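Local coordinates for protein putative transcriptional regulator, LysR family (Vibrio parahaemolyticus, PDB 3OXN) that probably regulates transcription as a LysR-type DNA-binding factor, the part studied here being its effector-binding domain of periplasmic-binding-protein type, at residues D18-I23 with N47-F52; P117-A122 with L160-T165; I123-K128 with R146-E151. All blocks are in the same frame, centred on the assembly; numbering follows the deposited sequence.

Interaction 1. Residues D18-I23 with N47-F52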
ATOM      1  N   ASP A  18       0.343 -21.497 -16.272  1.00 49.83           N
ATOM      2  CA  ASP A  18      -0.866 -20.736 -15.979  1.00 51.09           C
ATOM      3  C   ASP A  18      -1.072 -20.733 -14.470  1.00 50.23           C
ATOM      4  O   ASP A  18      -2.118 -20.342 -13.945  1.00 45.74           O
ATOM      5  CB  ASP A  18      -2.074 -21.337 -16.697  1.00 50.47           C
ATOM      6  CG  ASP A  18      -2.485 -22.685 -16.129  1.00 53.90           C
ATOM      7  OD1 ASP A  18      -2.092 -23.003 -14.983  1.00 57.44           O
ATOM      8  OD2 ASP A  18      -3.214 -23.427 -16.830  1.00 51.03           O
ATOM      9  N   GLN A  19      -0.041 -21.198 -13.784  1.00 48.39           N
ATOM     10  CA  GLN A  19      -0.034 -21.290 -12.345  1.00 42.48           C
ATOM     11  C   GLN A  19       0.000 -19.910 -11.727  1.00 39.24           C
ATOM     12  O   GLN A  19       0.562 -18.982 -12.285  1.00 39.53           O
ATOM     13  CB  GLN A  19       1.206 -22.068 -11.931  1.00 46.44           C
ATOM     14  CG  GLN A  19       1.623 -21.885 -10.495  1.00 43.61           C
ATOM     15  CD  GLN A  19       2.782 -22.785 -10.155  1.00 40.38           C
ATOM     16  OE1 GLN A  19       3.105 -23.714 -10.911  1.00 32.45           O
ATOM     17  NE2 GLN A  19       3.415 -22.526  -9.015  1.00 39.43           N
ATOM     18  N   THR A  20      -0.605 -19.768 -10.562  1.00 43.34           N
ATOM     19  CA  THR A  20      -0.545 -18.479  -9.877  1.00 44.01           C
ATOM     20  C   THR A  20       0.543 -18.416  -8.783  1.00 39.53           C
ATOM     21  O   THR A  20       0.837 -19.392  -8.095  1.00 39.24           O
ATOM     22  CB  THR A  20      -1.924 -18.031  -9.342  1.00 39.01           C
ATOM     23  OG1 THR A  20      -1.745 -17.407  -8.070  1.00 38.80           O
ATOM     24  CG2 THR A  20      -2.855 -19.219  -9.194  1.00 36.85           C
ATOM     25  N   PHE A  21       1.158 -17.254  -8.649  1.00 35.37           N
ATOM     26  CA  PHE A  21       2.234 -17.094  -7.699  1.00 34.82           C
ATOM     27  C   PHE A  21       1.779 -16.124  -6.636  1.00 36.73           C
ATOM     28  O   PHE A  21       1.192 -15.084  -6.940  1.00 36.35           O
ATOM     29  CB  PHE A  21       3.500 -16.584  -8.398  1.00 40.92           C
ATOM     30  CG  PHE A  21       3.958 -17.465  -9.536  1.00 38.57           C
ATOM     31  CD1 PHE A  21       3.364 -17.374 -10.788  1.00 39.14           C
ATOM     32  CD2 PHE A  21       4.963 -18.393  -9.347  1.00 36.83           C
ATOM     33  CE1 PHE A  21       3.761 -18.188 -11.820  1.00 38.06           C
ATOM     34  CE2 PHE A  21       5.363 -19.208 -10.386  1.00 42.02           C
ATOM     35  CZ  PHE A  21       4.755 -19.101 -11.626  1.00 39.37           C
ATOM     36  N   THR A  22       2.016 -16.497  -5.385  1.00 35.79           N
ATOM     37  CA  THR A  22       1.791 -15.617  -4.263  1.00 32.56           C
ATOM     38  C   THR A  22       3.114 -14.961  -3.903  1.00 31.87           C
ATOM     39  O   THR A  22       4.087 -15.638  -3.582  1.00 31.20           O
ATOM     40  CB  THR A  22       1.295 -16.403  -3.052  1.00 34.47           C
ATOM     41  OG1 THR A  22       0.141 -17.153  -3.431  1.00 39.60           O
ATOM     42  CG2 THR A  22       0.952 -15.468  -1.894  1.00 30.09           C
ATOM     43  N   ILE A  23       3.141 -13.640  -3.957  1.00 31.41           N
ATOM     44  CA  ILE A  23       4.293 -12.881  -3.517  1.00 30.78           C
ATOM     45  C   ILE A  23       3.905 -12.027  -2.338  1.00 26.44           C
ATOM     46  O   ILE A  23       3.086 -11.129  -2.484  1.00 30.19           O
ATOM     47  CB  ILE A  23       4.755 -11.924  -4.612  1.00 32.28           C
ATOM     48  CG1 ILE A  23       4.994 -12.690  -5.913  1.00 32.11           C
ATOM     49  CG2 ILE A  23       6.003 -11.179  -4.159  1.00 29.34           C
ATOM     50  CD1 ILE A  23       6.131 -13.665  -5.813  1.00 32.43           C
ATOM     51  N   ASN A  47      -0.114 -16.704 -19.618  1.00 56.05           N
ATOM     52  CA  ASN A  47      -1.154 -17.372 -18.827  1.00 55.48           C
ATOM     53  C   ASN A  47      -1.009 -17.163 -17.331  1.00 52.71           C
ATOM     54  O   ASN A  47      -1.934 -17.421 -16.563  1.00 53.75           O
ATOM     55  CB  ASN A  47      -1.143 -18.874 -19.088  1.00 58.50           C
ATOM     56  CG  ASN A  47      -1.702 -19.235 -20.440  1.00 63.98           C
ATOM     57  OD1 ASN A  47      -2.499 -20.175 -20.560  1.00 62.03           O
ATOM     58  ND2 ASN A  47      -1.288 -18.492 -21.477  1.00 61.63           N
ATOM     59  N   VAL A  48       0.173 -16.715 -16.931  1.00 52.61           N
ATOM     60  CA  VAL A  48       0.567 -16.644 -15.532  1.00 48.12           C
ATOM     61  C   VAL A  48      -0.381 -15.723 -14.761  1.00 46.95           C
ATOM     62  O   VAL A  48      -0.985 -14.819 -15.346  1.00 46.78           O
ATOM     63  CB  VAL A  48       2.037 -16.158 -15.427  1.00 46.44           C
ATOM     64  CG1 VAL A  48       2.105 -14.647 -15.186  1.00 45.40           C
ATOM     65  CG2 VAL A  48       2.772 -16.917 -14.356  1.00 45.23           C
ATOM     66  N   SER A  49      -0.514 -15.969 -13.458  1.00 45.57           N
ATOM     67  CA  SER A  49      -1.424 -15.218 -12.590  1.00 39.87           C
ATOM     68  C   SER A  49      -0.736 -14.806 -11.272  1.00 39.58           C
ATOM     69  O   SER A  49      -0.005 -15.594 -10.672  1.00 40.66           O
ATOM     70  CB  SER A  49      -2.651 -16.078 -12.307  1.00 41.62           C
ATOM     71  OG  SER A  49      -3.586 -15.424 -11.470  1.00 45.94           O
ATOM     72  N   PHE A  50      -0.972 -13.579 -10.815  1.00 37.21           N
ATOM     73  CA  PHE A  50      -0.276 -13.065  -9.631  1.00 35.68           C
ATOM     74  C   PHE A  50      -1.134 -12.709  -8.416  1.00 33.84           C
ATOM     75  O   PHE A  50      -2.219 -12.140  -8.530  1.00 31.90           O
ATOM     76  CB  PHE A  50       0.565 -11.853 -10.003  1.00 36.68           C
ATOM     77  CG  PHE A  50       1.943 -12.198 -10.433  1.00 34.49           C
ATOM     78  CD1 PHE A  50       2.919 -12.466  -9.495  1.00 36.90           C
ATOM     79  CD2 PHE A  50       2.264 -12.267 -11.764  1.00 35.86           C
ATOM     80  CE1 PHE A  50       4.193 -12.785  -9.875  1.00 37.27           C
ATOM     81  CE2 PHE A  50       3.527 -12.595 -12.152  1.00 38.03           C
ATOM     82  CZ  PHE A  50       4.499 -12.849 -11.205  1.00 38.05           C
ATOM     83  N   ASN A  51      -0.610 -13.031  -7.244  1.00 32.50           N
ATOM     84  CA  ASN A  51      -1.269 -12.665  -6.006  1.00 33.54           C
ATOM     85  C   ASN A  51      -0.334 -11.963  -5.025  1.00 32.58           C
ATOM     86  O   ASN A  51       0.433 -12.608  -4.313  1.00 34.65           O
ATOM     87  CB  ASN A  51      -1.899 -13.883  -5.344  1.00 33.49           C
ATOM     88  CG  ASN A  51      -2.978 -13.498  -4.362  1.00 37.65           C
ATOM     89  OD1 ASN A  51      -3.599 -12.450  -4.508  1.00 39.06           O
ATOM     90  ND2 ASN A  51      -3.207 -14.332  -3.356  1.00 36.98           N
ATOM     91  N   PHE A  52      -0.395 -10.640  -4.988  1.00 31.35           N
ATOM     92  CA  PHE A  52       0.454  -9.880  -4.082  1.00 32.55           C
ATOM     93  C   PHE A  52      -0.293  -9.511  -2.814  1.00 32.28           C
ATOM     94  O   PHE A  52      -1.411  -9.005  -2.863  1.00 34.58           O
ATOM     95  CB  PHE A  52       0.942  -8.616  -4.758  1.00 30.35           C
ATOM     96  CG  PHE A  52       1.838  -8.866  -5.926  1.00 33.55           C
ATOM     97  CD1 PHE A  52       3.177  -9.176  -5.731  1.00 32.24           C
ATOM     98  CD2 PHE A  52       1.339  -8.786  -7.223  1.00 34.41           C
ATOM     99  CE1 PHE A  52       4.007  -9.392  -6.806  1.00 34.52           C
ATOM    100  CE2 PHE A  52       2.149  -9.005  -8.310  1.00 33.39           C
ATOM    101  CZ  PHE A  52       3.492  -9.307  -8.107  1.00 38.99           C
TER
HETATM  102  O   HOH W   1      -3.585 -18.235 -14.437  1.00 43.26           O
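Residues 20-23 and 49-52 run side by side as parallel strands, 4.6 Å apart at the axes, with Thr20 beside Ser49 and Ile23 beside Phe52. Phe21 uses both its N and its O: its N donates to Ser49 O at 2.9 Å, and its O accepts from Asn51 N at 2.7 Å. Ile23 N continues the pattern by donating to Asn51 O. At the entry to the pair the bonding is looser. Ser49 N reaches Gln19 O only weakly, at 3.4 Å. A water donates to both Asp18 O and Asn47 O and so bridges the two segments ahead of the first direct bond.

The two strands belong to a beta-alpha-beta unit, with helix 28-44 as the connection, in a LysR substrate-binding domain. Phe21, Ile23, Phe50 and Phe52 point to the face packed by helices 28-44 and 206-227. Ile23 and Phe52 lie alongside each other and point the same way; Ile23 CB is 3.4 Å from Phe52 CD1. Phe52 CG stands anti to its carbonyl carbon (chi1 -65°), which puts the CD1-CE1 side of the ring against the isoleucine. The Phe50 ring turns its edge to the isoleucine, with Phe50 CE1 4.0 Å from Ile23 CG1. It meets the Phe21 ring obliquely, with planes at 34°. Thr20, Thr22, Ser49 and Asn51 lie on the other face. There Thr20 CB and Ser49 CB approach to 3.6 Å, while Ser49 OG bonds to Met143 O of the second subunit. A strand of that subunit also pairs with Phe50 and Asn51, extending the sheet across the interface.

Interaction 2. Residues P117-A122 with L160-T165; sequences PHAMIA and LPIIIT
Ile162 and Ile164 bring their branches to Ala119 by different torsions. In Ile162, CG1 sits between the backbone N and the carbonyl carbon (chi1 46°), and the extended chain beyond it carries CD1 to 3.7 Å from Ala119 CB. In Ile164, CG1 is anti to the carbonyl carbon (chi1 -63°) and comes to 4.1 Å from the same methyl. Ile162 also turns CG2 to Pro117 CB, at 3.6 Å. Ile121 and Ile164 lie side by side and point the same way, touching through Ile121 CG1 and Ile164 CG2. Nearer the start of the contact, the side chains of Pro117 and Pro161 cross at about a right angle, CG of the first against CD of the second. Pro161 is the centre of an inverse gamma turn that leads into strand 163-167.

The backbones pair in parallel in the second mixed sheet of the LysR substrate-binding domain, where strand 117-120 lies between strands 142-146 and 163-167. Four hydrogen bonds join them. Ile163 N donates to Pro117 O, and Ala119 N returns a bond to Ile163 O at 2.9 Å, arriving above the carbonyl plane. Thr165 N then reaches Ala119 O along a more bent path, with 132° at the hydrogen. Ile121 N closes the series on Thr165 O at 2.9 Å, by a straighter bond. Helix 151-156 packs over the face of Ala119 and Ile164, Ala153 meeting Ile121 and Ile164. On the other face lie His118, Met120, Ile163 and Thr165. Tyr113 sets its ring edge-to-face with His118 and hydrogen-bonds through OH to Thr165 OG1.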
ATOM      1  N   PRO A 117       8.798  19.281  10.420  1.00 36.20           N
ATOM      2  CA  PRO A 117       7.929  18.119  10.643  1.00 36.57           C
ATOM      3  C   PRO A 117       8.295  17.045   9.632  1.00 36.23           C
ATOM      4  O   PRO A 117       8.513  17.371   8.467  1.00 35.19           O
ATOM      5  CB  PRO A 117       6.529  18.646  10.313  1.00 35.55           C
ATOM      6  CG  PRO A 117       6.685  20.098  10.008  1.00 35.32           C
ATOM      7  CD  PRO A 117       8.099  20.374   9.730  1.00 34.45           C
ATOM      8  N   HIS A 118       8.361  15.797  10.065  1.00 34.44           N
ATOM      9  CA  HIS A 118       8.780  14.715   9.193  1.00 33.98           C
ATOM     10  C   HIS A 118       7.617  13.782   8.907  1.00 33.61           C
ATOM     11  O   HIS A 118       6.884  13.412   9.820  1.00 34.52           O
ATOM     12  CB  HIS A 118       9.920  13.916   9.838  1.00 37.75           C
ATOM     13  CG  HIS A 118      11.253  14.605   9.808  1.00 39.05           C
ATOM     14  ND1 HIS A 118      11.515  15.755  10.528  1.00 38.49           N
ATOM     15  CD2 HIS A 118      12.406  14.286   9.174  1.00 36.81           C
ATOM     16  CE1 HIS A 118      12.771  16.121  10.320  1.00 37.27           C
ATOM     17  NE2 HIS A 118      13.335  15.245   9.510  1.00 33.31           N
ATOM     18  N   ALA A 119       7.454  13.411   7.637  1.00 32.06           N
ATOM     19  CA  ALA A 119       6.498  12.379   7.235  1.00 32.97           C
ATOM     20  C   ALA A 119       7.241  11.168   6.677  1.00 32.29           C
ATOM     21  O   ALA A 119       7.917  11.269   5.659  1.00 32.99           O
ATOM     22  CB  ALA A 119       5.524  12.927   6.213  1.00 33.26           C
HETATM   23  N   MSE A 120       7.134  10.023   7.342  1.00 34.52           N
HETATM   24  CA  MSE A 120       7.930   8.861   6.946  1.00 36.18           C
HETATM   25  C   MSE A 120       7.156   7.823   6.166  1.00 33.38           C
HETATM   26  O   MSE A 120       6.349   7.094   6.727  1.00 37.50           O
HETATM   27  CB  MSE A 120       8.546   8.194   8.160  1.00 37.84           C
HETATM   28  CG  MSE A 120       9.393   7.009   7.794  1.00 39.80           C
HETATM   29 SE   MSE A 120      10.619   6.506   9.229  1.00 73.34          SE
HETATM   30  CE  MSE A 120      11.266   8.281   9.765  1.00 43.76           C
ATOM     31  N   ILE A 121       7.427   7.729   4.874  1.00 30.32           N
ATOM     32  CA  ILE A 121       6.622   6.882   4.012  1.00 32.26           C
ATOM     33  C   ILE A 121       7.341   5.595   3.625  1.00 31.50           C
ATOM     34  O   ILE A 121       8.553   5.601   3.471  1.00 35.43           O
ATOM     35  CB  ILE A 121       6.192   7.666   2.762  1.00 34.71           C
ATOM     36  CG1 ILE A 121       5.034   8.586   3.125  1.00 32.97           C
ATOM     37  CG2 ILE A 121       5.804   6.724   1.630  1.00 34.83           C
ATOM     38  CD1 ILE A 121       3.963   7.859   3.902  1.00 35.51           C
ATOM     39  N   ALA A 122       6.594   4.493   3.539  1.00 31.89           N
ATOM     40  CA  ALA A 122       7.025   3.233   2.912  1.00 31.13           C
ATOM     41  C   ALA A 122       8.300   2.613   3.461  1.00 31.43           C
ATOM     42  O   ALA A 122       8.899   1.739   2.823  1.00 28.41           O
ATOM     43  CB  ALA A 122       7.139   3.415   1.409  1.00 31.28           C
ATOM     44  N   LEU A 160       1.257  21.696   6.016  1.00 36.02           N
ATOM     45  CA  LEU A 160       2.449  21.488   6.852  1.00 41.08           C
ATOM     46  C   LEU A 160       3.760  21.365   6.060  1.00 40.42           C
ATOM     47  O   LEU A 160       3.849  20.607   5.094  1.00 44.66           O
ATOM     48  CB  LEU A 160       2.293  20.235   7.714  1.00 45.63           C
ATOM     49  CG  LEU A 160       1.193  20.143   8.775  1.00 48.57           C
ATOM     50  CD1 LEU A 160       1.486  18.975   9.707  1.00 41.71           C
ATOM     51  CD2 LEU A 160       1.054  21.444   9.579  1.00 50.53           C
ATOM     52  N   PRO A 161       4.806  22.074   6.495  1.00 39.42           N
ATOM     53  CA  PRO A 161       6.074  22.016   5.761  1.00 36.30           C
ATOM     54  C   PRO A 161       6.791  20.700   6.033  1.00 37.07           C
ATOM     55  O   PRO A 161       7.906  20.712   6.583  1.00 32.47           O
ATOM     56  CB  PRO A 161       6.890  23.150   6.378  1.00 35.87           C
ATOM     57  CG  PRO A 161       6.081  23.663   7.573  1.00 40.24           C
ATOM     58  CD  PRO A 161       4.958  22.711   7.810  1.00 38.72           C
ATOM     59  N   ILE A 162       6.178  19.577   5.662  1.00 34.52           N
ATOM     60  CA  ILE A 162       6.791  18.301   5.998  1.00 34.03           C
ATOM     61  C   ILE A 162       7.910  17.914   5.044  1.00 33.09           C
ATOM     62  O   ILE A 162       7.898  18.272   3.867  1.00 35.44           O
ATOM     63  CB  ILE A 162       5.778  17.152   6.083  1.00 36.19           C
ATOM     64  CG1 ILE A 162       4.830  17.194   4.886  1.00 37.84           C
ATOM     65  CG2 ILE A 162       5.035  17.181   7.413  1.00 33.44           C
ATOM     66  CD1 ILE A 162       4.003  15.930   4.741  1.00 37.47           C
ATOM     67  N   ILE A 163       8.889  17.199   5.584  1.00 31.56           N
ATOM     68  CA  ILE A 163       9.905  16.534   4.792  1.00 31.99           C
ATOM     69  C   ILE A 163       9.570  15.047   4.783  1.00 32.78           C
ATOM     70  O   ILE A 163       9.565  14.384   5.837  1.00 30.99           O
ATOM     71  CB  ILE A 163      11.309  16.748   5.377  1.00 33.70           C
ATOM     72  CG1 ILE A 163      11.697  18.225   5.323  1.00 33.03           C
ATOM     73  CG2 ILE A 163      12.329  15.903   4.640  1.00 30.67           C
ATOM     74  CD1 ILE A 163      12.761  18.580   6.318  1.00 34.19           C
ATOM     75  N   ILE A 164       9.281  14.540   3.588  1.00 30.75           N
ATOM     76  CA  ILE A 164       8.843  13.161   3.404  1.00 31.63           C
ATOM     77  C   ILE A 164      10.033  12.230   3.179  1.00 32.66           C
ATOM     78  O   ILE A 164      10.619  12.243   2.104  1.00 35.61           O
ATOM     79  CB  ILE A 164       7.892  13.031   2.183  1.00 32.69           C
ATOM     80  CG1 ILE A 164       6.603  13.829   2.387  1.00 35.99           C
ATOM     81  CG2 ILE A 164       7.528  11.595   1.959  1.00 34.83           C
ATOM     82  CD1 ILE A 164       6.768  15.325   2.187  1.00 37.51           C
ATOM     83  N   THR A 165      10.398  11.424   4.172  1.00 32.95           N
ATOM     84  CA  THR A 165      11.460  10.439   3.958  1.00 31.82           C
ATOM     85  C   THR A 165      10.910   9.194   3.284  1.00 30.05           C
ATOM     86  O   THR A 165       9.818   8.748   3.604  1.00 32.12           O
ATOM     87  CB  THR A 165      12.123  10.016   5.260  1.00 34.86           C
ATOM     88  OG1 THR A 165      12.737  11.155   5.882  1.00 33.97           O
ATOM     89  CG2 THR A 165      13.166   8.948   4.968  1.00 32.57           C
TER

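Interaction 3. Residues I123-K128 with R146-E151; sequences ISDGVK and RAYHLE
Arg146 NH2 draws on three oxygens, all by weak bonds: Ile123 O at 3.0 Å, Asp125 OD1 at 3.3 Å, and Tyr148 OH in its own segment, also at 3.3 Å. Arg146 NH1 adds a second bond to Asp125 OD1, 3.3 Å long. One carboxylate oxygen thus takes both terminal nitrogens of the guanidinium in a salt bridge. The groups are not coplanar: their planes stand 69° apart, and NH1 meets OD1 from above the carboxylate plane. Arg146 leaves its backbone with CG anti to N (chi1 166°) and then bends at chi2, which turns the guanidinium to the start of the helix.

Lys128 lies over one face of this group. Its CG is 3.5 Å from Arg146 NH1, so the aliphatic part of the lysine does the touching. The amine makes a salt bridge with Glu132, which probably eases the closeness of two positive charges. Tyr148 comes in beside the arginine. Its OH is 3.7 Å from Ser124 CA, and its ring meets Ile123 O obliquely. Across the subunit interface, Tyr148 packs on Phe52 and Arg146 on Asn51, both of the second subunit.

Helix 125-134 begins at this point. Ser124 is its N-cap, with OG accepting weakly from Val127 N at 3.3 Å, and Asp125 is the first residue of the helix. The contact therefore joins a capped helix start to the end of strand 142-146 and the loop after it, within one lobe of the two-lobed, periplasmic-binding-protein fold of LysR effector domains.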
ATOM      1  N   ILE A 123       8.705   3.070   4.640  1.00 32.60           N
ATOM      2  CA  ILE A 123       9.925   2.629   5.300  1.00 30.41           C
ATOM      3  C   ILE A 123       9.565   1.566   6.310  1.00 35.99           C
ATOM      4  O   ILE A 123       8.733   1.804   7.187  1.00 42.87           O
ATOM      5  CB  ILE A 123      10.526   3.786   6.104  1.00 31.71           C
ATOM      6  CG1 ILE A 123      11.060   4.879   5.169  1.00 34.63           C
ATOM      7  CG2 ILE A 123      11.577   3.277   7.073  1.00 34.34           C
ATOM      8  CD1 ILE A 123      12.347   4.528   4.416  1.00 33.53           C
ATOM      9  N   SER A 124      10.184   0.397   6.227  1.00 33.70           N
ATOM     10  CA  SER A 124       9.931  -0.626   7.237  1.00 32.01           C
ATOM     11  C   SER A 124      10.469  -0.222   8.621  1.00 36.23           C
ATOM     12  O   SER A 124      11.417   0.554   8.723  1.00 34.63           O
ATOM     13  CB  SER A 124      10.553  -1.935   6.806  1.00 30.12           C
ATOM     14  OG  SER A 124      11.940  -1.773   6.624  1.00 32.12           O
ATOM     15  N   ASP A 125       9.856  -0.740   9.682  1.00 38.10           N
ATOM     16  CA  ASP A 125      10.376  -0.574  11.043  1.00 35.67           C
ATOM     17  C   ASP A 125      11.882  -0.859  11.121  1.00 34.07           C
ATOM     18  O   ASP A 125      12.654  -0.057  11.651  1.00 34.77           O
ATOM     19  CB  ASP A 125       9.636  -1.507  12.013  1.00 39.41           C
ATOM     20  CG  ASP A 125       8.144  -1.192  12.118  1.00 47.43           C
ATOM     21  OD1 ASP A 125       7.771  -0.117  12.654  1.00 46.04           O
ATOM     22  OD2 ASP A 125       7.337  -2.035  11.673  1.00 55.80           O
ATOM     23  N   GLY A 126      12.293  -2.015  10.612  1.00 30.15           N
ATOM     24  CA  GLY A 126      13.695  -2.394  10.598  1.00 30.20           C
ATOM     25  C   GLY A 126      14.595  -1.335   9.974  1.00 36.07           C
ATOM     26  O   GLY A 126      15.704  -1.076  10.466  1.00 36.91           O
ATOM     27  N   VAL A 127      14.127  -0.720   8.885  1.00 34.85           N
ATOM     28  CA  VAL A 127      14.840   0.402   8.268  1.00 33.20           C
ATOM     29  C   VAL A 127      14.662   1.697   9.058  1.00 31.34           C
ATOM     30  O   VAL A 127      15.561   2.519   9.101  1.00 29.33           O
ATOM     31  CB  VAL A 127      14.398   0.636   6.809  1.00 33.84           C
ATOM     32  CG1 VAL A 127      15.142   1.837   6.210  1.00 31.58           C
ATOM     33  CG2 VAL A 127      14.635  -0.612   5.988  1.00 30.11           C
ATOM     34  N   LYS A 128      13.481   1.863   9.654  1.00 35.07           N
ATOM     35  CA  LYS A 128      13.168   2.957  10.580  1.00 35.87           C
ATOM     36  C   LYS A 128      14.174   2.958  11.725  1.00 35.45           C
ATOM     37  O   LYS A 128      14.646   4.011  12.171  1.00 31.04           O
ATOM     38  CB  LYS A 128      11.769   2.728  11.168  1.00 39.58           C
ATOM     39  CG  LYS A 128      10.950   3.967  11.465  1.00 39.89           C
ATOM     40  CD  LYS A 128      11.155   4.496  12.861  1.00 41.54           C
ATOM     41  CE  LYS A 128      10.141   5.604  13.137  1.00 45.78           C
ATOM     42  NZ  LYS A 128      10.108   6.023  14.573  1.00 55.57           N
ATOM     43  N   ARG A 146       3.437   8.827   9.891  1.00 39.05           N
ATOM     44  CA  ARG A 146       4.075   7.576   9.505  1.00 38.01           C
ATOM     45  C   ARG A 146       3.058   6.692   8.815  1.00 37.01           C
ATOM     46  O   ARG A 146       2.182   6.134   9.460  1.00 39.30           O
ATOM     47  CB  ARG A 146       4.648   6.870  10.720  1.00 38.97           C
ATOM     48  CG  ARG A 146       5.024   5.435  10.470  1.00 40.26           C
ATOM     49  CD  ARG A 146       6.520   5.255  10.363  1.00 41.76           C
ATOM     50  NE  ARG A 146       6.809   3.921   9.844  1.00 47.60           N
ATOM     51  CZ  ARG A 146       7.286   2.911  10.562  1.00 44.76           C
ATOM     52  NH1 ARG A 146       7.565   3.072  11.848  1.00 43.44           N
ATOM     53  NH2 ARG A 146       7.506   1.740   9.975  1.00 46.99           N
ATOM     54  N   ALA A 147       3.158   6.596   7.497  1.00 36.58           N
ATOM     55  CA  ALA A 147       2.219   5.806   6.714  1.00 36.57           C
ATOM     56  C   ALA A 147       2.970   4.781   5.874  1.00 40.55           C
ATOM     57  O   ALA A 147       4.134   4.486   6.148  1.00 42.79           O
ATOM     58  CB  ALA A 147       1.381   6.703   5.835  1.00 38.77           C
ATOM     59  N   TYR A 148       2.311   4.244   4.852  1.00 39.23           N
ATOM     60  CA  TYR A 148       2.871   3.131   4.090  1.00 40.12           C
ATOM     61  C   TYR A 148       2.538   3.204   2.611  1.00 42.99           C
ATOM     62  O   TYR A 148       3.362   2.831   1.776  1.00 40.79           O
ATOM     63  CB  TYR A 148       2.443   1.789   4.677  1.00 44.54           C
ATOM     64  CG  TYR A 148       3.484   1.155   5.583  1.00 47.93           C
ATOM     65  CD1 TYR A 148       4.624   0.552   5.048  1.00 47.00           C
ATOM     66  CD2 TYR A 148       3.328   1.152   6.969  1.00 46.49           C
ATOM     67  CE1 TYR A 148       5.580  -0.039   5.868  1.00 45.77           C
ATOM     68  CE2 TYR A 148       4.275   0.558   7.797  1.00 48.43           C
ATOM     69  CZ  TYR A 148       5.398  -0.035   7.240  1.00 47.48           C
ATOM     70  OH  TYR A 148       6.341  -0.629   8.058  1.00 51.10           O
ATOM     71  N   HIS A 149       1.331   3.668   2.288  1.00 41.78           N
ATOM     72  CA  HIS A 149       1.090   4.214   0.961  1.00 42.78           C
ATOM     73  C   HIS A 149       1.445   5.673   1.149  1.00 43.93           C
ATOM     74  O   HIS A 149       1.308   6.197   2.254  1.00 39.03           O
ATOM     75  CB  HIS A 149      -0.369   4.062   0.532  1.00 42.53           C
ATOM     76  CG  HIS A 149      -0.886   2.656   0.643  1.00 51.58           C
ATOM     77  ND1 HIS A 149      -0.329   1.601  -0.034  1.00 52.13           N
ATOM     78  CD2 HIS A 149      -1.924   2.143   1.358  1.00 50.05           C
ATOM     79  CE1 HIS A 149      -0.986   0.488   0.265  1.00 49.52           C
ATOM     80  NE2 HIS A 149      -1.957   0.793   1.101  1.00 45.27           N
ATOM     81  N   LEU A 150       1.936   6.330   0.106  1.00 43.73           N
ATOM     82  CA  LEU A 150       2.303   7.732   0.255  1.00 41.58           C
ATOM     83  C   LEU A 150       1.199   8.743  -0.065  1.00 44.03           C
ATOM     84  O   LEU A 150       1.384   9.936   0.176  1.00 46.54           O
ATOM     85  CB  LEU A 150       3.585   8.087  -0.512  1.00 43.02           C
ATOM     86  CG  LEU A 150       3.810   7.817  -2.008  1.00 44.49           C
ATOM     87  CD1 LEU A 150       2.543   7.509  -2.841  1.00 41.72           C
ATOM     88  CD2 LEU A 150       4.549   9.028  -2.556  1.00 39.93           C
ATOM     89  N   GLU A 151       0.061   8.299  -0.594  1.00 43.14           N
ATOM     90  CA  GLU A 151      -1.039   9.236  -0.829  1.00 42.00           C
ATOM     91  C   GLU A 151      -1.521   9.909   0.457  1.00 39.95           C
ATOM     92  O   GLU A 151      -2.374  10.788   0.418  1.00 40.49           O
ATOM     93  CB  GLU A 151      -2.208   8.581  -1.561  1.00 42.90           C
ATOM     94  CG  GLU A 151      -2.136   7.066  -1.608  1.00 51.19           C
ATOM     95  CD  GLU A 151      -1.860   6.521  -3.013  1.00 53.56           C
ATOM     96  OE1 GLU A 151      -2.571   6.930  -3.973  1.00 47.34           O
ATOM     97  OE2 GLU A 151      -0.941   5.674  -3.139  1.00 54.64           O
TER

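Interaction 1 lies in one five-stranded mixed sheet and interaction 2 in the other, on opposite sides of the chain's centre, with centres about 35 Å apart. They lie one in each of the two lobes expected of this fold. Interaction 1 closes first along the chain. Interaction 3 is nested inside the loop that interaction 2 closes, and their centres are about 11 Å apart. They touch directly: Ile121 packs on Ala147 and Leu150, and Met120 on Lys128. Strand 117-120 runs on through 121-124 to helix 125-134. Interactions 1 and 3 are about 26 Å apart by centres and do not meet within a chain. Across the dimer, strand 49-54 pairs with strand 142-146 of the second subunit, linking one lobe's sheet to the other's.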